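Local coordinates for SPD1 nuclease (Streptococcus pyogenes, PDB 2XGR), which probably cleaves DNA as a secreted, prophage-encoded, metal-binding endonuclease of the His-Me finger clan, at residues M117-L122 / R135-M140; V193-E198 / L241-G246; L210-L215 / G226-I231. All coordinates share one frame; numbering follows the deposited sequence.

How the contacts relate
Contact 1 closes first along the chain, as a two-stranded antiparallel ribbon, 119-121 with 137-139, joined by a long loop containing helix 125-128; contact 2 then opens at 193-198 and ends at 241-246, with contact 3 nested inside its loop. Contacts 1 and 2 are neighbours, their centres about 10 Å apart, and M117 N lies 3.0 Å from G246 O, a probable hydrogen bond. The ribbon thus packs where contact 2 joins the C-terminal turn to the large antiparallel sheet. Contact 3 lies across the centre of the chain from contact 1, its centre about 25 Å from that of contact 2. Strand 196-204, pairing with both 209-214 and 228-233, links the two regions.

Contact 1 of 3, residues M117-L122 / R135-M140; sequences MNRGHL and RNLVAM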
loop_
_atom_site.group_PDB
_atom_site.type_symbol
_atom_site.label_atom_id
_atom_site.label_comp_id
_atom_site.label_asym_id
_atom_site.label_seq_id
_atom_site.Cartn_x
_atom_site.Cartn_y
_atom_site.Cartn_z
ATOM N N MET A 117 -5.217 19.707 3.235
ATOM C CA MET A 117 -5.279 18.239 3.345
ATOM C C MET A 117 -4.153 17.706 4.226
ATOM O O MET A 117 -3.072 18.298 4.303
ATOM C CB MET A 117 -5.179 17.641 1.958
ATOM C CG MET A 117 -6.457 17.783 1.110
ATOM S SD MET A 117 -6.034 17.011 -0.492
ATOM C CE MET A 117 -6.219 15.234 -0.069
ATOM N N ASN A 118 -4.415 16.579 4.907
ATOM C CA ASN A 118 -3.429 15.980 5.783
ATOM C C ASN A 118 -2.680 15.005 4.880
ATOM O O ASN A 118 -3.198 14.689 3.812
ATOM C CB ASN A 118 -4.154 15.157 6.871
ATOM C CG ASN A 118 -4.885 16.037 7.885
ATOM O OD1 ASN A 118 -6.123 15.994 7.999
ATOM N ND2 ASN A 118 -4.138 16.912 8.527
ATOM N N ARG A 119 -1.560 14.490 5.359
ATOM C CA ARG A 119 -0.738 13.524 4.608
ATOM C C ARG A 119 -0.853 12.091 5.192
ATOM O O ARG A 119 -0.879 11.890 6.406
ATOM C CB ARG A 119 0.707 13.980 4.637
ATOM C CG ARG A 119 0.989 15.221 3.713
ATOM C CD ARG A 119 2.486 15.436 3.560
ATOM N NE ARG A 119 3.139 15.668 4.838
ATOM C CZ ARG A 119 4.460 15.586 5.048
ATOM N NH1 ARG A 119 5.311 15.258 4.066
ATOM N NH2 ARG A 119 4.944 15.850 6.265
ATOM N N GLY A 120 -1.003 11.132 4.298
ATOM C CA GLY A 120 -1.110 9.735 4.696
ATOM C C GLY A 120 0.064 8.943 4.146
ATOM O O GLY A 120 0.800 9.360 3.185
ATOM N N HIS A 121 0.308 7.785 4.764
ATOM C CA HIS A 121 1.434 6.998 4.365
ATOM C C HIS A 121 1.187 6.340 2.985
ATOM O O HIS A 121 0.041 6.051 2.631
ATOM C CB HIS A 121 1.580 5.797 5.336
ATOM C CG HIS A 121 2.304 6.155 6.612
ATOM N ND1 HIS A 121 1.854 7.148 7.451
ATOM C CD2 HIS A 121 3.401 5.634 7.202
ATOM C CE1 HIS A 121 2.680 7.261 8.480
ATOM N NE2 HIS A 121 3.600 6.332 8.373
ATOM N N LEU A 122 2.282 6.088 2.253
ATOM C CA LEU A 122 2.201 5.212 1.071
ATOM C C LEU A 122 2.190 3.737 1.576
ATOM O O LEU A 122 1.147 3.116 1.578
ATOM C CB LEU A 122 3.364 5.471 0.102
ATOM C CG LEU A 122 3.301 6.919 -0.535
ATOM C CD1 LEU A 122 4.599 7.103 -1.454
ATOM C CD2 LEU A 122 2.059 7.039 -1.460
ATOM N N ARG A 135 9.234 10.937 1.734
ATOM C CA ARG A 135 9.203 9.984 0.571
ATOM C C ARG A 135 8.196 8.850 0.740
ATOM O O ARG A 135 7.914 8.120 -0.215
ATOM C CB ARG A 135 10.536 9.327 0.382
ATOM C CG ARG A 135 11.540 10.389 -0.110
ATOM C CD ARG A 135 12.927 9.765 0.027
ATOM N NE ARG A 135 13.911 10.816 -0.116
ATOM C CZ ARG A 135 14.283 11.701 0.815
ATOM N NH1 ARG A 135 13.655 11.849 2.026
ATOM N NH2 ARG A 135 15.338 12.453 0.502
ATOM N N ASN A 136 7.626 8.744 1.945
ATOM C CA ASN A 136 6.516 7.798 2.200
ATOM C C ASN A 136 5.203 8.502 2.569
ATOM O O ASN A 136 4.267 7.900 3.120
ATOM C CB ASN A 136 6.946 6.840 3.328
ATOM C CG ASN A 136 6.030 5.633 3.428
ATOM O OD1 ASN A 136 5.788 4.982 2.402
ATOM N ND2 ASN A 136 5.397 5.385 4.649
ATOM N N LEU A 137 5.044 9.793 2.195
ATOM C CA LEU A 137 3.833 10.523 2.539
ATOM C C LEU A 137 3.290 11.254 1.303
ATOM O O LEU A 137 4.090 11.831 0.562
ATOM C CB LEU A 137 4.123 11.596 3.620
ATOM C CG LEU A 137 4.461 11.046 5.022
ATOM C CD1 LEU A 137 5.013 12.141 5.943
ATOM C CD2 LEU A 137 3.206 10.385 5.631
ATOM N N VAL A 138 1.976 11.281 1.147
ATOM C CA VAL A 138 1.261 12.135 0.171
ATOM C C VAL A 138 0.006 12.720 0.815
ATOM O O VAL A 138 -0.612 12.122 1.723
ATOM C CB VAL A 138 0.884 11.352 -1.110
ATOM C CG1 VAL A 138 2.147 10.813 -1.808
ATOM C CG2 VAL A 138 -0.074 10.192 -0.772
ATOM N N ALA A 139 -0.448 13.867 0.290
ATOM C CA ALA A 139 -1.712 14.415 0.672
ATOM C C ALA A 139 -2.791 13.394 0.358
ATOM O O ALA A 139 -2.888 12.936 -0.780
ATOM C CB ALA A 139 -1.961 15.677 -0.161
ATOM N N MET A 140 -3.651 13.062 1.324
ATOM C CA MET A 140 -4.562 11.974 1.154
ATOM C C MET A 140 -5.877 12.310 1.873
ATOM O O MET A 140 -5.832 12.857 3.002
ATOM C CB MET A 140 -3.918 10.714 1.825
ATOM C CG MET A 140 -4.625 9.497 1.472
ATOM S SD MET A 140 -3.747 8.064 2.197
ATOM C CE MET A 140 -2.301 7.894 1.142
HETATM O O HOH W 1 -6.706 14.866 4.530
HETATM O O HOH W 2 5.966 14.282 1.312
#
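R119, G120 and H121 pair with A139, V138 and L137 as two short antiparallel strands whose N-to-C directions lie 140° apart. The hydrogen-bonded pair is G120 with V138: G120 N gives to V138 O at 2.8 Å and V138 N to G120 O at 3.0 Å. At one end M140 N bonds to N118 O, at the other L122 N to N136 O. A water joins N118 N to M140 O.

H121 and L137 rise from the same face of the ribbon. L137 CD1 sits over the centre of the R119 guanidinium, 3.6 Å from CZ, because the arginine chain folds at chi3 (-60°) and lays its flat end across the leucine. In the guanidinium plane, NH1 donates to a second water, which in turn donates to L137 O, tying the arginine's end to the leucine's own carbonyl. The other methyl of L137, CD2, lies 4.0 Å from H121 ND1. The imidazole is set almost perpendicular to the N136 amide, H121 CD2 being 3.3 Å from N136 ND2. Partners beyond the ribbon hold both groups: H121 NE2 bonds to L130 O, and N136 OD1 to S76 and to V123 N.

V138 faces the other way, where L122 CD2 meets its CG1 at 3.8 Å and both residues pack on P185 of strand 178-186. M140 bends at chi3 so that its SD passes G120 CA and its CE ends 3.3 Å from H121 O, while M117 CE rests on the backbone of M140.

Two antiparallel strands followed by a helix, here 142-146, make the beta-beta-alpha-metal (His-Me) finger; the R-G-H sequence on the first strand is that of the DNA/RNA non-specific endonucleases. In relatives the motif's histidine is the general base, and H121 is placed consistently with that role.

Contact 2 of 3, residues V193-E198 / L241-G246; sequences VPRQIE and LDYLNG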
loop_
_atom_site.group_PDB
_atom_site.type_symbol
_atom_site.label_atom_id
_atom_site.label_comp_id
_atom_site.label_asym_id
_atom_site.label_seq_id
_atom_site.Cartn_x
_atom_site.Cartn_y
_atom_site.Cartn_z
ATOM N N VAL A 193 -1.229 16.751 -5.071
ATOM C CA VAL A 193 -2.058 15.689 -4.485
ATOM C C VAL A 193 -2.192 14.653 -5.574
ATOM O O VAL A 193 -2.710 14.930 -6.680
ATOM C CB VAL A 193 -3.508 16.252 -4.150
ATOM C CG1 VAL A 193 -4.429 15.147 -3.486
ATOM C CG2 VAL A 193 -3.418 17.440 -3.288
ATOM N N PRO A 194 -1.796 13.379 -5.297
ATOM C CA PRO A 194 -2.076 12.378 -6.353
ATOM C C PRO A 194 -3.548 12.134 -6.567
ATOM O O PRO A 194 -4.291 12.080 -5.629
ATOM C CB PRO A 194 -1.401 11.059 -5.824
ATOM C CG PRO A 194 -1.370 11.253 -4.291
ATOM C CD PRO A 194 -1.366 12.790 -4.017
ATOM N N ARG A 195 -3.996 11.937 -7.808
ATOM C CA ARG A 195 -5.384 11.609 -8.086
ATOM C C ARG A 195 -5.722 10.194 -7.667
ATOM O O ARG A 195 -6.882 9.879 -7.404
ATOM C CB ARG A 195 -5.596 11.702 -9.597
ATOM C CG ARG A 195 -5.432 13.154 -10.079
ATOM C CD ARG A 195 -6.720 13.820 -10.147
ATOM N NE ARG A 195 -6.550 15.235 -10.593
ATOM C CZ ARG A 195 -7.570 16.008 -10.953
ATOM N NH1 ARG A 195 -8.785 15.466 -10.935
ATOM N NH2 ARG A 195 -7.383 17.317 -11.277
ATOM N N GLN A 196 -4.700 9.335 -7.729
ATOM C CA GLN A 196 -4.879 7.912 -7.496
ATOM C C GLN A 196 -3.669 7.372 -6.747
ATOM O O GLN A 196 -2.574 7.938 -6.786
ATOM C CB GLN A 196 -5.001 7.094 -8.807
ATOM C CG GLN A 196 -6.203 7.498 -9.632
ATOM C CD GLN A 196 -6.171 6.873 -10.986
ATOM O OE1 GLN A 196 -5.097 6.695 -11.585
ATOM N NE2 GLN A 196 -7.339 6.493 -11.475
ATOM N N ILE A 197 -3.870 6.240 -6.047
ATOM C CA ILE A 197 -2.717 5.506 -5.497
ATOM C C ILE A 197 -2.803 4.068 -5.972
ATOM O O ILE A 197 -3.886 3.459 -5.943
ATOM C CB ILE A 197 -2.834 5.470 -3.886
ATOM C CG1 ILE A 197 -2.926 6.901 -3.334
ATOM C CG2 ILE A 197 -1.659 4.650 -3.257
ATOM C CD1 ILE A 197 -1.637 7.746 -3.391
ATOM N N GLU A 198 -1.669 3.525 -6.418
ATOM C CA GLU A 198 -1.604 2.149 -6.912
ATOM C C GLU A 198 -0.991 1.260 -5.828
ATOM O O GLU A 198 0.160 1.523 -5.439
ATOM C CB GLU A 198 -0.637 2.108 -8.106
ATOM C CG GLU A 198 -0.516 0.750 -8.715
ATOM C CD GLU A 198 0.624 0.613 -9.723
ATOM O OE1 GLU A 198 0.314 0.733 -10.930
ATOM O OE2 GLU A 198 1.794 0.308 -9.342
ATOM N N LEU A 241 -11.675 18.290 -3.876
ATOM C CA LEU A 241 -10.275 18.556 -3.621
ATOM C C LEU A 241 -9.731 19.501 -4.667
ATOM O O LEU A 241 -10.055 19.373 -5.802
ATOM C CB LEU A 241 -9.430 17.265 -3.646
ATOM C CG LEU A 241 -9.825 16.184 -2.632
ATOM C CD1 LEU A 241 -9.035 14.908 -2.853
ATOM C CD2 LEU A 241 -9.584 16.714 -1.217
ATOM N N ASP A 242 -8.871 20.381 -4.225
ATOM C CA ASP A 242 -7.902 21.102 -5.048
ATOM C C ASP A 242 -6.591 20.294 -5.076
ATOM O O ASP A 242 -5.699 20.438 -4.189
ATOM C CB ASP A 242 -7.677 22.515 -4.514
ATOM C CG ASP A 242 -6.545 23.286 -5.274
ATOM O OD1 ASP A 242 -6.046 22.729 -6.287
ATOM O OD2 ASP A 242 -6.178 24.426 -4.849
ATOM N N TYR A 243 -6.459 19.555 -6.182
ATOM C CA TYR A 243 -5.273 18.649 -6.421
ATOM C C TYR A 243 -4.011 19.423 -6.656
ATOM O O TYR A 243 -2.863 18.977 -6.375
ATOM C CB TYR A 243 -5.504 17.576 -7.499
ATOM C CG TYR A 243 -6.591 16.603 -7.198
ATOM C CD1 TYR A 243 -6.304 15.378 -6.534
ATOM C CD2 TYR A 243 -7.912 16.848 -7.563
ATOM C CE1 TYR A 243 -7.292 14.526 -6.185
ATOM C CE2 TYR A 243 -8.940 15.912 -7.261
ATOM C CZ TYR A 243 -8.601 14.768 -6.519
ATOM O OH TYR A 243 -9.569 13.833 -6.247
ATOM N N LEU A 244 -4.193 20.675 -7.107
ATOM C CA LEU A 244 -3.062 21.478 -7.334
ATOM C C LEU A 244 -2.448 22.078 -6.085
ATOM O O LEU A 244 -1.219 22.161 -5.963
ATOM C CB LEU A 244 -3.402 22.526 -8.407
ATOM C CG LEU A 244 -2.335 23.374 -9.043
ATOM C CD1 LEU A 244 -1.253 22.532 -9.627
ATOM C CD2 LEU A 244 -3.008 24.166 -10.161
ATOM N N ASN A 245 -3.281 22.512 -5.131
ATOM C CA ASN A 245 -2.784 23.259 -3.999
ATOM C C ASN A 245 -2.883 22.463 -2.706
ATOM O O ASN A 245 -2.264 22.819 -1.699
ATOM C CB ASN A 245 -3.529 24.605 -3.896
ATOM C CG ASN A 245 -3.278 25.510 -5.146
ATOM O OD1 ASN A 245 -2.138 25.950 -5.360
ATOM N ND2 ASN A 245 -4.313 25.726 -5.991
ATOM N N GLY A 246 -3.649 21.371 -2.743
ATOM C CA GLY A 246 -3.674 20.462 -1.600
ATOM C C GLY A 246 -4.634 20.965 -0.524
ATOM O O GLY A 246 -4.290 20.981 0.647
HETATM O O HOH W 3 -9.257 11.022 -8.087
#
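V193 and Y243 form the tight half of this contact. V193 N donates to Y243 O at 3.1 Å, and the valine's two methyls have different partners. With CG1 anti to the backbone N (chi1 -179°), that methyl meets the tyrosine ring at CD1, 3.6 Å away, while CG2 presses to 3.5 Å from G246 CA, closer than usual for two carbons. G246 closes the turn that starts at D242 and contains Y243; its N bonds to D242 O.

The other half, toward solvent, is looser and is built on the tyrosine ring. R195 turns at chi2 (-95°) and runs over one face, its CD 3.9 Å from the ring centroid of Y243. Its guanidinium then lies flat but off-centre, stacked with the planes only 13° apart and with R195 CZ 4.1 Å from that centroid. L241 CB covers the opposite face near the rim. A water gives a firm bond to R195 O but only a weak one to Y243 OH.

Both flat groups are also anchored outside the stack: R195 NE by a salt bridge to E191, the tyrosine hydroxyl by its bond to N234 O. The chemistry thus implies a cation-pi contact held in place at both ends: the carboxylate probably offsets part of the arginine's charge, while the stack still joins the approach to strand 196-204 to the turn after strand 240-242.

Contact 3 of 3, residues L210-L215 / G226-I231; sequences LLTIRL and GVTTVI
Strand 209-214 and the loop leading into strand 228-233, both strands being neighbours of 196-204 in the large sheet, are joined by one side-chain bond and two waters. T212 OG1 donates to G226 O at 2.8 Å, arriving on a lone pair in the carbonyl plane with a C=O...O angle of 110°. The threonine's chi1 of -58° sets the hydroxyl beside its own backbone N, and because G226 has no side chain, T212 OG1 can approach to 3.2 Å from G226 CA.

The same carbonyl also accepts from a water, so two bonds grip G226 O. That water accepts from the N-H of I213 and from the hydroxyl of T228. A second water donates to T228 OG1 and to I213 O. T228 OG1 is therefore both donor and acceptor, and the backbone N and O of I213 are satisfied without a direct strand-to-strand bond. Beside this polar network, L210 CD1 and V227 CG2 touch lightly at 4.4 Å.

This is how a branched antiparallel sheet parts here: 209-214 and 228-233, two strands that share 196-204 as a neighbour, diverge, and the waters bridge between them.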
loop_
_atom_site.group_PDB
_atom_site.type_symbol
_atom_site.label_atom_id
_atom_site.label_comp_id
_atom_site.label_asym_id
_atom_site.label_seq_id
_atom_site.Cartn_x
_atom_site.Cartn_y
_atom_site.Cartn_z
ATOM N N LEU A 210 6.470 -16.967 -6.668
ATOM C CA LEU A 210 5.418 -15.958 -6.439
ATOM C C LEU A 210 4.143 -16.609 -5.982
ATOM O O LEU A 210 3.661 -17.609 -6.600
ATOM C CB LEU A 210 5.191 -15.155 -7.700
ATOM C CG LEU A 210 6.413 -14.373 -8.128
ATOM C CD1 LEU A 210 6.116 -13.522 -9.374
ATOM C CD2 LEU A 210 6.893 -13.479 -6.903
ATOM N N LEU A 211 3.496 -15.980 -4.984
ATOM C CA LEU A 211 2.219 -16.415 -4.524
ATOM C C LEU A 211 1.182 -15.311 -4.800
ATOM O O LEU A 211 1.341 -14.210 -4.292
ATOM C CB LEU A 211 2.267 -16.657 -3.010
ATOM C CG LEU A 211 3.480 -17.497 -2.535
ATOM C CD1 LEU A 211 3.564 -17.615 -0.985
ATOM C CD2 LEU A 211 3.469 -18.925 -3.155
ATOM N N THR A 212 0.159 -15.597 -5.580
ATOM C CA THR A 212 -0.842 -14.556 -5.864
ATOM C C THR A 212 -1.744 -14.451 -4.675
ATOM O O THR A 212 -2.337 -15.418 -4.274
ATOM C CB THR A 212 -1.679 -14.824 -7.139
ATOM O OG1 THR A 212 -0.793 -14.932 -8.193
ATOM C CG2 THR A 212 -2.514 -13.604 -7.454
ATOM N N ILE A 213 -1.845 -13.230 -4.103
ATOM C CA ILE A 213 -2.614 -13.055 -2.873
ATOM C C ILE A 213 -3.989 -12.460 -3.218
ATOM O O ILE A 213 -4.069 -11.491 -3.970
ATOM C CB ILE A 213 -1.874 -12.058 -1.943
ATOM C CG1 ILE A 213 -0.600 -12.703 -1.382
ATOM C CG2 ILE A 213 -2.846 -11.700 -0.721
ATOM C CD1 ILE A 213 0.464 -11.748 -0.709
ATOM N N ARG A 214 -5.067 -13.045 -2.676
ATOM C CA ARG A 214 -6.421 -12.541 -2.943
ATOM C C ARG A 214 -7.012 -11.969 -1.680
ATOM O O ARG A 214 -7.003 -12.609 -0.647
ATOM C CB ARG A 214 -7.341 -13.710 -3.436
ATOM C CG ARG A 214 -6.665 -14.532 -4.573
ATOM C CD ARG A 214 -7.202 -14.371 -5.998
ATOM N NE ARG A 214 -6.581 -15.434 -6.813
ATOM C CZ ARG A 214 -5.837 -15.242 -7.902
ATOM N NH1 ARG A 214 -5.697 -14.022 -8.409
ATOM N NH2 ARG A 214 -5.252 -16.286 -8.505
ATOM N N LEU A 215 -7.332 -10.691 -1.756
ATOM C CA LEU A 215 -7.921 -9.988 -0.626
ATOM C C LEU A 215 -9.432 -9.801 -0.726
ATOM O O LEU A 215 -10.022 -9.178 0.180
ATOM C CB LEU A 215 -7.237 -8.632 -0.455
ATOM C CG LEU A 215 -5.698 -8.723 -0.373
ATOM C CD1 LEU A 215 -5.127 -7.292 -0.084
ATOM C CD2 LEU A 215 -5.301 -9.692 0.715
ATOM N N GLY A 226 0.993 -13.093 -11.914
ATOM C CA GLY A 226 0.345 -13.255 -10.663
ATOM C C GLY A 226 0.493 -12.110 -9.641
ATOM O O GLY A 226 0.060 -12.275 -8.513
ATOM N N VAL A 227 1.076 -10.996 -10.073
ATOM C CA VAL A 227 1.253 -9.809 -9.193
ATOM C C VAL A 227 -0.055 -9.011 -9.285
ATOM O O VAL A 227 -0.582 -8.794 -10.377
ATOM C CB VAL A 227 2.412 -8.974 -9.728
ATOM C CG1 VAL A 227 2.579 -7.631 -8.865
ATOM C CG2 VAL A 227 3.673 -9.857 -9.677
ATOM N N THR A 228 -0.592 -8.585 -8.129
ATOM C CA THR A 228 -1.906 -7.910 -8.071
ATOM C C THR A 228 -1.742 -6.424 -7.896
ATOM O O THR A 228 -0.841 -6.010 -7.182
ATOM C CB THR A 228 -2.708 -8.434 -6.888
ATOM O OG1 THR A 228 -2.938 -9.831 -7.064
ATOM C CG2 THR A 228 -4.123 -7.805 -6.797
ATOM N N THR A 229 -2.512 -5.655 -8.663
ATOM C CA THR A 229 -2.507 -4.203 -8.516
ATOM C C THR A 229 -3.930 -3.742 -8.263
ATOM O O THR A 229 -4.851 -4.185 -8.942
ATOM C CB THR A 229 -1.970 -3.557 -9.801
ATOM O OG1 THR A 229 -0.664 -4.086 -10.090
ATOM C CG2 THR A 229 -1.850 -1.973 -9.677
ATOM N N VAL A 230 -4.081 -2.807 -7.324
ATOM C CA VAL A 230 -5.377 -2.197 -6.983
ATOM C C VAL A 230 -5.178 -0.695 -7.174
ATOM O O VAL A 230 -4.164 -0.134 -6.674
ATOM C CB VAL A 230 -5.699 -2.518 -5.467
ATOM C CG1 VAL A 230 -6.858 -1.626 -5.072
ATOM C CG2 VAL A 230 -6.092 -3.988 -5.371
ATOM N N ILE A 231 -6.069 -0.024 -7.922
ATOM C CA ILE A 231 -5.932 1.442 -8.099
ATOM C C ILE A 231 -7.061 2.114 -7.325
ATOM O O ILE A 231 -8.251 1.839 -7.565
ATOM C CB ILE A 231 -6.014 1.866 -9.628
ATOM C CG1 ILE A 231 -4.869 1.223 -10.391
ATOM C CG2 ILE A 231 -6.025 3.434 -9.769
ATOM C CD1 ILE A 231 -4.962 1.362 -11.933
HETATM O O HOH W 4 -0.663 -11.108 -5.941
HETATM O O HOH W 5 -5.331 -11.074 -6.353
#